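Local coordinates for protein putative histidinol-phosphate aminotransferase (Burkholderia pseudomallei, PDB 3P1T) that probably transfers the amino group of L-histidinol phosphate to 2-oxoglutarate with pyridoxal 5'-phosphate as cofactor, a step of histidine biosynthesis, at residues S177-R182 with S274-F279; R58-H63 with H235-A240; F93-P98 with A105-S110. All coordinates share one frame; numbering follows the deposited sequence.

How the contacts relate
The three contacts lie apart, with no atoms of one touching another. Contact 3 is the buried one: it belongs to the large mixed sheet of the aminotransferase fold, where helix 102-107 rests on strand 92-96, and it is wholly apolar. Contacts 1 and 2 are partly buried and add polar bonds. Contact 1 joins two loops, one following strand 166-170 of the large sheet and the other leading into strand 279-283 of the small sheet, through a single carboxylate. Contact 2 pairs helices 52-64 and 231-241 by a salt bridge and a leucine pair, its centre about 30 Å from that of contact 3.

Contact 1. Residues S177-R182 with S274-F279; sequences SSFRAR and SSEANF. With EDO (1,2-ethanediol), chain G.
Ser-177 and Ser-178 meet the carboxylate of Glu-276 where two loops come together, one following strand 166-170 of the seven-stranded sheet of this class I/II aminotransferase, the other leading into strand 279-283 of the small sheet. An ST turn stands at each side of the contact. In the first, Ser-177 OG accepts from Phe-179 N at 3.3 Å and also bonds to the carbonyl of Val-174, while its CB rests 3.6 Å from Glu-276 OE1. The backbones come near here as well, but Ser-177 N and Glu-276 O are too poorly aligned to bond.

Ser-178 carries the polar grip. Its backbone N donates to Glu-276 OE1 at 2.9 Å, reaching the syn side of that oxygen but 33° out of the carboxylate plane. Its hydroxyl OG donates to Glu-276 OE2 at 2.8 Å, on the syn lone pair, so one residue engages both oxygens and limits rotation of the carboxylate. Glu-276 brings the group round through a bend at chi2, instead of stretching straight toward the serines.

Phe-179 borders the same carboxylate. Its ring is turned 43° from the carboxylate plane, with CD2 4.0 Å from Glu-276 OE1, and Ser-177 OG lies over the centre of one ring face. Farther along, Arg-180 forms a salt bridge with Glu-248 of helix 244-267, and Phe-179 CD1 lies against one face of the Arg-182 guanidinium, toward its rim.

Across the contact, the backbone of Glu-276 is tied to Gly-149, and an ethanediol, probably from the crystallisation liquor, bonds weakly through O2 to Ser-275 O. Ser-275 makes the second ST turn, its OG accepting from Ala-277 N. The same hydroxyl donates to Phe-279 O at 2.7 Å, with a C=O...donor angle of 163°.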
loop_
_atom_site.group_PDB
_atom_site.type_symbol
_atom_site.label_atom_id
_atom_site.label_comp_id
_atom_site.label_asym_id
_atom_site.label_seq_id
_atom_site.Cartn_x
_atom_site.Cartn_y
_atom_site.Cartn_z
ATOM N N SER A 177 -8.595 13.146 22.716
ATOM C CA SER A 177 -9.641 14.141 22.887
ATOM C C SER A 177 -10.551 13.865 24.110
ATOM O O SER A 177 -10.328 12.933 24.909
ATOM C CB SER A 177 -10.498 14.236 21.632
ATOM O OG SER A 177 -11.363 13.119 21.526
ATOM N N SER A 178 -11.559 14.745 24.257
ATOM C CA SER A 178 -12.568 14.750 25.314
ATOM C C SER A 178 -13.872 14.130 24.812
ATOM O O SER A 178 -14.830 14.028 25.575
ATOM C CB SER A 178 -12.817 16.184 25.784
ATOM O OG SER A 178 -11.608 16.880 26.038
ATOM N N PHE A 179 -13.914 13.723 23.529
ATOM C CA PHE A 179 -15.123 13.187 22.911
ATOM C C PHE A 179 -14.901 11.745 22.385
ATOM O O PHE A 179 -15.504 11.352 21.389
ATOM C CB PHE A 179 -15.617 14.128 21.786
ATOM C CG PHE A 179 -14.640 14.522 20.692
ATOM C CD1 PHE A 179 -14.550 13.782 19.515
ATOM C CD2 PHE A 179 -13.887 15.688 20.794
ATOM C CE1 PHE A 179 -13.693 14.174 18.485
ATOM C CE2 PHE A 179 -13.022 16.071 19.764
ATOM C CZ PHE A 179 -12.932 15.310 18.619
ATOM N N ARG A 180 -14.117 10.936 23.110
ATOM C CA ARG A 180 -13.877 9.536 22.756
ATOM C C ARG A 180 -15.146 8.693 22.899
ATOM O O ARG A 180 -15.326 7.740 22.138
ATOM C CB ARG A 180 -12.773 8.924 23.617
ATOM C CG ARG A 180 -11.383 9.467 23.332
ATOM C CD ARG A 180 -10.349 8.757 24.190
ATOM N NE ARG A 180 -10.192 7.354 23.804
ATOM C CZ ARG A 180 -9.638 6.415 24.561
ATOM N NH1 ARG A 180 -9.211 6.705 25.780
ATOM N NH2 ARG A 180 -9.532 5.173 24.116
ATOM N N ALA A 181 -16.023 9.039 23.866
ATOM C CA ALA A 181 -17.288 8.329 24.138
ATOM C C ALA A 181 -18.258 8.388 22.931
ATOM O O ALA A 181 -18.971 7.421 22.660
ATOM C CB ALA A 181 -17.963 8.916 25.371
ATOM N N ARG A 182 -18.266 9.530 22.230
ATOM C CA ARG A 182 -19.062 9.815 21.033
ATOM C C ARG A 182 -18.760 8.764 19.944
ATOM O O ARG A 182 -17.579 8.524 19.656
ATOM C CB ARG A 182 -18.679 11.237 20.569
ATOM C CG ARG A 182 -19.466 11.740 19.392
ATOM C CD ARG A 182 -18.722 12.827 18.656
ATOM N NE ARG A 182 -18.695 14.091 19.384
ATOM C CZ ARG A 182 -18.095 15.181 18.929
ATOM N NH1 ARG A 182 -17.462 15.160 17.763
ATOM N NH2 ARG A 182 -18.126 16.301 19.629
ATOM N N SER A 274 -4.801 25.762 23.492
ATOM C CA SER A 274 -5.472 24.569 24.003
ATOM C C SER A 274 -5.337 23.447 22.962
ATOM O O SER A 274 -5.187 23.746 21.772
ATOM C CB SER A 274 -6.936 24.860 24.320
ATOM O OG SER A 274 -7.688 25.164 23.153
ATOM N N SER A 275 -5.283 22.184 23.405
ATOM C CA SER A 275 -5.136 21.060 22.489
ATOM C C SER A 275 -5.951 19.891 22.920
ATOM O O SER A 275 -6.032 19.603 24.121
ATOM C CB SER A 275 -3.679 20.623 22.373
ATOM O OG SER A 275 -3.550 19.549 21.448
ATOM N N GLU A 276 -6.489 19.165 21.920
ATOM C CA GLU A 276 -7.249 17.931 22.083
ATOM C C GLU A 276 -6.481 16.767 21.454
ATOM O O GLU A 276 -6.988 15.658 21.394
ATOM C CB GLU A 276 -8.635 18.090 21.457
ATOM C CG GLU A 276 -9.593 18.916 22.282
ATOM C CD GLU A 276 -10.206 18.115 23.403
ATOM O OE1 GLU A 276 -11.234 17.448 23.148
ATOM O OE2 GLU A 276 -9.646 18.123 24.524
ATOM N N ALA A 277 -5.253 17.018 20.998
ATOM C CA ALA A 277 -4.401 16.005 20.358
ATOM C C ALA A 277 -3.143 15.741 21.219
ATOM O O ALA A 277 -3.101 16.221 22.341
ATOM C CB ALA A 277 -4.022 16.467 18.968
ATOM N N ASN A 278 -2.136 14.996 20.710
ATOM C CA ASN A 278 -0.916 14.636 21.447
ATOM C C ASN A 278 0.230 15.653 21.236
ATOM O O ASN A 278 1.406 15.285 21.258
ATOM C CB ASN A 278 -0.444 13.230 21.016
ATOM C CG ASN A 278 -0.207 13.040 19.540
ATOM O OD1 ASN A 278 -0.626 13.834 18.686
ATOM N ND2 ASN A 278 0.422 11.938 19.207
ATOM N N PHE A 279 -0.109 16.929 21.082
ATOM C CA PHE A 279 0.858 17.991 20.835
ATOM C C PHE A 279 0.302 19.316 21.297
ATOM O O PHE A 279 -0.888 19.381 21.596
ATOM C CB PHE A 279 1.208 18.054 19.325
ATOM C CG PHE A 279 0.020 18.261 18.413
ATOM C CD1 PHE A 279 -0.571 19.513 18.285
ATOM C CD2 PHE A 279 -0.518 17.203 17.700
ATOM C CE1 PHE A 279 -1.700 19.691 17.483
ATOM C CE2 PHE A 279 -1.623 17.393 16.865
ATOM C CZ PHE A 279 -2.204 18.633 16.762
HETATM C C1 EDO G . -4.718 20.242 27.693
HETATM O O1 EDO G . -3.533 21.042 27.505
HETATM C C2 EDO G . -5.870 20.817 26.852
HETATM O O2 EDO G . -7.039 19.967 26.775
#

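Contact 2. Residues R58-H63 with H235-A240; sequences RKLAEH and HALEAA
Two helical segments, 58-63 on helix 52-64 and 235-240 on helix 231-241, lie side by side with their backbones nearest at Lys-59 and Glu-238, whose CA atoms are 7.1 Å apart. Two pairs of side chains bridge them, one charged and one apolar.

In the charged pair, Lys-59 NZ donates to Glu-238 OE2 at 2.8 Å in a salt bridge. The lysine chain is bent at chi2 (77°) and chi4 (-65°), with CD and CE passing alongside the same oxygen. Glu-238 instead sends a straight chain outward, CG anti to the backbone N, and NZ approaches its OE2 36° off the plane of the carboxylate. That oxygen has a second cationic partner in Arg-55, one helical turn before Lys-59.

The apolar pair is formed by Leu-60 and Leu-237, which are set roughly perpendicular to each other and touch through their CD2 methyls at 4.1 Å. Both leucines are buried and also pack on Phe-196, while Leu-60 reaches Leu-71 and Leu-237 reaches Leu-73, both of strand 71-74. The pair therefore joins the two helices to the edge of the large sheet. Near this contact, Ala-236 packs on Leu-232 of the second subunit.

The division of labour is clear: methyl groups fill the buried side, and ionic groups sit on the partly exposed side. With both Lys-59 and Arg-55 at OE2, the carboxylate of Glu-238 would be expected to stay ionised.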
loop_
_atom_site.group_PDB
_atom_site.type_symbol
_atom_site.label_atom_id
_atom_site.label_comp_id
_atom_site.label_asym_id
_atom_site.label_seq_id
_atom_site.Cartn_x
_atom_site.Cartn_y
_atom_site.Cartn_z
ATOM N N ARG A 58 -12.766 -8.718 9.998
ATOM C CA ARG A 58 -13.731 -9.094 11.008
ATOM C C ARG A 58 -13.302 -8.531 12.348
ATOM O O ARG A 58 -14.146 -8.000 13.069
ATOM C CB ARG A 58 -13.850 -10.618 11.042
ATOM C CG ARG A 58 -14.800 -11.177 12.098
ATOM C CD ARG A 58 -14.795 -12.705 12.153
ATOM N NE ARG A 58 -13.460 -13.287 12.357
ATOM C CZ ARG A 58 -12.856 -13.427 13.537
ATOM N NH1 ARG A 58 -13.440 -12.990 14.648
ATOM N NH2 ARG A 58 -11.655 -13.983 13.613
ATOM N N LYS A 59 -11.986 -8.619 12.671
ATOM C CA LYS A 59 -11.413 -8.100 13.923
ATOM C C LYS A 59 -11.627 -6.577 14.013
ATOM O O LYS A 59 -12.003 -6.096 15.073
ATOM C CB LYS A 59 -9.913 -8.449 14.043
ATOM C CG LYS A 59 -9.558 -9.550 15.056
ATOM C CD LYS A 59 -9.866 -10.973 14.573
ATOM C CE LYS A 59 -9.530 -12.033 15.599
ATOM N NZ LYS A 59 -8.069 -12.114 15.888
ATOM N N LEU A 60 -11.417 -5.838 12.904
ATOM C CA LEU A 60 -11.644 -4.399 12.804
ATOM C C LEU A 60 -13.103 -4.062 13.087
ATOM O O LEU A 60 -13.387 -3.134 13.855
ATOM C CB LEU A 60 -11.250 -3.880 11.410
ATOM C CG LEU A 60 -9.768 -3.722 11.130
ATOM C CD1 LEU A 60 -9.514 -3.594 9.628
ATOM C CD2 LEU A 60 -9.164 -2.541 11.910
ATOM N N ALA A 61 -14.026 -4.840 12.489
ATOM C CA ALA A 61 -15.469 -4.690 12.634
ATOM C C ALA A 61 -15.881 -4.825 14.090
ATOM O O ALA A 61 -16.693 -4.027 14.569
ATOM C CB ALA A 61 -16.185 -5.725 11.783
ATOM N N GLU A 62 -15.277 -5.806 14.800
ATOM C CA GLU A 62 -15.501 -6.084 16.215
ATOM C C GLU A 62 -14.992 -4.935 17.058
ATOM O O GLU A 62 -15.716 -4.444 17.929
ATOM C CB GLU A 62 -14.804 -7.392 16.623
ATOM C CG GLU A 62 -15.719 -8.606 16.686
ATOM C CD GLU A 62 -15.088 -9.929 16.260
ATOM O OE1 GLU A 62 -14.030 -10.308 16.818
ATOM O OE2 GLU A 62 -15.683 -10.610 15.391
ATOM N N HIS A 63 -13.750 -4.503 16.787
ATOM C CA HIS A 63 -13.068 -3.450 17.517
ATOM C C HIS A 63 -13.867 -2.130 17.470
ATOM O O HIS A 63 -14.073 -1.514 18.518
ATOM C CB HIS A 63 -11.648 -3.251 16.951
ATOM C CG HIS A 63 -10.806 -2.311 17.760
ATOM N ND1 HIS A 63 -10.177 -2.724 18.921
ATOM C CD2 HIS A 63 -10.502 -1.011 17.536
ATOM C CE1 HIS A 63 -9.539 -1.663 19.382
ATOM N NE2 HIS A 63 -9.705 -0.606 18.580
ATOM N N HIS A 235 -0.875 -8.836 10.324
ATOM C CA HIS A 235 -0.627 -9.459 11.637
ATOM C C HIS A 235 -0.226 -8.418 12.676
ATOM O O HIS A 235 -0.541 -8.592 13.850
ATOM C CB HIS A 235 0.425 -10.564 11.564
ATOM C CG HIS A 235 -0.122 -11.794 10.903
ATOM N ND1 HIS A 235 -0.177 -11.911 9.525
ATOM C CD2 HIS A 235 -0.718 -12.877 11.451
ATOM C CE1 HIS A 235 -0.761 -13.070 9.283
ATOM N NE2 HIS A 235 -1.110 -13.684 10.409
ATOM N N ALA A 236 0.408 -7.323 12.239
ATOM C CA ALA A 236 0.791 -6.226 13.116
ATOM C C ALA A 236 -0.471 -5.519 13.637
ATOM O O ALA A 236 -0.686 -5.457 14.862
ATOM C CB ALA A 236 1.698 -5.255 12.382
ATOM N N LEU A 237 -1.349 -5.089 12.697
ATOM C CA LEU A 237 -2.606 -4.416 12.992
ATOM C C LEU A 237 -3.479 -5.274 13.909
ATOM O O LEU A 237 -3.994 -4.758 14.916
ATOM C CB LEU A 237 -3.360 -4.074 11.701
ATOM C CG LEU A 237 -4.735 -3.433 11.876
ATOM C CD1 LEU A 237 -4.641 -2.127 12.600
ATOM C CD2 LEU A 237 -5.409 -3.243 10.561
ATOM N N GLU A 238 -3.600 -6.579 13.592
ATOM C CA GLU A 238 -4.391 -7.510 14.387
ATOM C C GLU A 238 -3.949 -7.511 15.869
ATOM O O GLU A 238 -4.809 -7.470 16.748
ATOM C CB GLU A 238 -4.278 -8.906 13.808
ATOM C CG GLU A 238 -5.154 -9.910 14.513
ATOM C CD GLU A 238 -5.126 -11.285 13.899
ATOM O OE1 GLU A 238 -4.027 -11.742 13.499
ATOM O OE2 GLU A 238 -6.210 -11.911 13.831
ATOM N N ALA A 239 -2.623 -7.535 16.127
ATOM C CA ALA A 239 -2.043 -7.521 17.466
ATOM C C ALA A 239 -2.248 -6.169 18.137
ATOM O O ALA A 239 -2.512 -6.132 19.334
ATOM C CB ALA A 239 -0.562 -7.851 17.398
ATOM N N ALA A 240 -2.168 -5.063 17.367
ATOM C CA ALA A 240 -2.349 -3.709 17.898
ATOM C C ALA A 240 -3.787 -3.467 18.374
ATOM O O ALA A 240 -3.997 -2.615 19.245
ATOM C CB ALA A 240 -1.980 -2.673 16.850
#

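Contact 3. Residues F93-P98 with A105-S110; sequences FVTAWP and ARIAVS
This buried apolar contact lies within a beta-alpha-beta unit, in which strand 92-96 is followed by helix 102-107 and by the parallel strand 113-117. Ile-107 of the helix points its side chain at the strand and touches two of its residues with a single methyl. Its CD1 is 4.2 Å from CB of Phe-93 and 4.4 Å from CG2 of Thr-95, so it bears on two side chains, two residues apart, on the same face of the strand. CG1 of Ile-107 stands anti to its carbonyl carbon (chi1 -78°) and chi2 is extended at 157°, which carries the methyl across to the sheet.

The Phe-93 ring leads away from Ile-107, leaving CB as the point of contact, and the side chain also packs on Cys-138, Leu-112 and Ser-85. Phe-81 of helix 76-87 and His-114 of strand 113-117 pack on Ile-107 too. Beyond it the chain turns, and Ser-110 N and OG bond to Ile-107 O, both approaching from one side of the carbonyl.

Strand and helix are held here by van der Waals packing and the burial of methyl groups; the Thr-95 hydroxyl bonds to His-114, so that residue joins in through its methyl.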
loop_
_atom_site.group_PDB
_atom_site.type_symbol
_atom_site.label_atom_id
_atom_site.label_comp_id
_atom_site.label_asym_id
_atom_site.label_seq_id
_atom_site.Cartn_x
_atom_site.Cartn_y
_atom_site.Cartn_z
ATOM N N PHE A 93 -13.900 20.605 -3.419
ATOM C CA PHE A 93 -13.354 20.100 -2.170
ATOM C C PHE A 93 -13.021 21.291 -1.274
ATOM O O PHE A 93 -12.449 22.292 -1.727
ATOM C CB PHE A 93 -12.159 19.182 -2.433
ATOM C CG PHE A 93 -12.657 17.838 -2.911
ATOM C CD1 PHE A 93 -13.071 17.659 -4.229
ATOM C CD2 PHE A 93 -12.781 16.770 -2.030
ATOM C CE1 PHE A 93 -13.613 16.443 -4.652
ATOM C CE2 PHE A 93 -13.295 15.547 -2.467
ATOM C CZ PHE A 93 -13.722 15.400 -3.768
ATOM N N VAL A 94 -13.501 21.214 -0.026
ATOM C CA VAL A 94 -13.362 22.283 0.953
ATOM C C VAL A 94 -12.557 21.771 2.158
ATOM O O VAL A 94 -12.941 20.800 2.812
ATOM C CB VAL A 94 -14.749 22.823 1.368
ATOM C CG1 VAL A 94 -14.639 23.808 2.520
ATOM C CG2 VAL A 94 -15.469 23.457 0.194
ATOM N N THR A 95 -11.431 22.426 2.429
ATOM C CA THR A 95 -10.541 22.076 3.540
ATOM C C THR A 95 -10.207 23.340 4.331
ATOM O O THR A 95 -10.456 24.456 3.855
ATOM C CB THR A 95 -9.262 21.384 3.011
ATOM O OG1 THR A 95 -8.506 22.306 2.213
ATOM C CG2 THR A 95 -9.556 20.105 2.226
ATOM N N ALA A 96 -9.631 23.165 5.537
ATOM C CA ALA A 96 -9.189 24.286 6.376
ATOM C C ALA A 96 -7.782 24.703 6.016
ATOM O O ALA A 96 -6.957 23.865 5.662
ATOM C CB ALA A 96 -9.250 23.902 7.834
ATOM N N TRP A 97 -7.509 25.994 6.063
ATOM C CA TRP A 97 -6.168 26.516 5.861
ATOM C C TRP A 97 -6.020 27.826 6.638
ATOM O O TRP A 97 -6.742 28.781 6.343
ATOM C CB TRP A 97 -5.791 26.698 4.394
ATOM C CG TRP A 97 -4.320 26.953 4.219
ATOM C CD1 TRP A 97 -3.715 28.165 4.056
ATOM C CD2 TRP A 97 -3.264 25.984 4.307
ATOM N NE1 TRP A 97 -2.355 28.007 3.981
ATOM C CE2 TRP A 97 -2.047 26.679 4.125
ATOM C CE3 TRP A 97 -3.227 24.588 4.499
ATOM C CZ2 TRP A 97 -0.806 26.025 4.110
ATOM C CZ3 TRP A 97 -1.994 23.946 4.510
ATOM C CH2 TRP A 97 -0.804 24.659 4.300
ATOM N N PRO A 98 -5.142 27.886 7.668
ATOM C CA PRO A 98 -4.202 26.854 8.136
ATOM C C PRO A 98 -4.891 25.585 8.603
ATOM O O PRO A 98 -6.004 25.645 9.127
ATOM C CB PRO A 98 -3.497 27.535 9.319
ATOM C CG PRO A 98 -3.577 28.979 9.011
ATOM C CD PRO A 98 -4.950 29.138 8.417
ATOM N N ALA A 105 -1.858 18.360 -0.891
ATOM C CA ALA A 105 -0.937 17.516 -1.655
ATOM C C ALA A 105 -1.681 16.599 -2.601
ATOM O O ALA A 105 -1.277 16.485 -3.753
ATOM C CB ALA A 105 -0.078 16.697 -0.717
ATOM N N ARG A 106 -2.782 15.988 -2.141
ATOM C CA ARG A 106 -3.626 15.077 -2.942
ATOM C C ARG A 106 -4.466 15.851 -3.972
ATOM O O ARG A 106 -4.733 15.328 -5.062
ATOM C CB ARG A 106 -4.533 14.251 -2.015
ATOM C CG ARG A 106 -3.756 13.283 -1.123
ATOM C CD ARG A 106 -3.293 12.084 -1.932
ATOM N NE ARG A 106 -1.897 12.166 -2.344
ATOM C CZ ARG A 106 -1.354 11.450 -3.322
ATOM N NH1 ARG A 106 -2.107 10.651 -4.068
ATOM N NH2 ARG A 106 -0.067 11.574 -3.603
ATOM N N ILE A 107 -4.862 17.102 -3.643
ATOM C CA ILE A 107 -5.613 17.971 -4.553
ATOM C C ILE A 107 -4.634 18.419 -5.693
ATOM O O ILE A 107 -5.049 18.555 -6.843
ATOM C CB ILE A 107 -6.279 19.145 -3.767
ATOM C CG1 ILE A 107 -7.560 18.621 -3.051
ATOM C CG2 ILE A 107 -6.642 20.323 -4.694
ATOM C CD1 ILE A 107 -8.030 19.413 -1.840
ATOM N N ALA A 108 -3.332 18.511 -5.385
ATOM C CA ALA A 108 -2.282 18.864 -6.323
ATOM C C ALA A 108 -1.972 17.737 -7.306
ATOM O O ALA A 108 -1.286 17.989 -8.299
ATOM C CB ALA A 108 -1.024 19.214 -5.560
ATOM N N VAL A 109 -2.373 16.489 -7.005
ATOM C CA VAL A 109 -2.097 15.379 -7.933
ATOM C C VAL A 109 -3.380 15.036 -8.666
ATOM O O VAL A 109 -3.357 14.175 -9.516
ATOM C CB VAL A 109 -1.433 14.110 -7.333
ATOM C CG1 VAL A 109 -0.024 14.402 -6.842
ATOM C CG2 VAL A 109 -2.272 13.484 -6.237
ATOM N N SER A 110 -4.477 15.730 -8.386
ATOM C CA SER A 110 -5.753 15.513 -9.080
ATOM C C SER A 110 -6.174 16.776 -9.861
ATOM O O SER A 110 -5.449 17.773 -9.870
ATOM C CB SER A 110 -6.831 15.136 -8.071
ATOM O OG SER A 110 -7.091 16.254 -7.237
#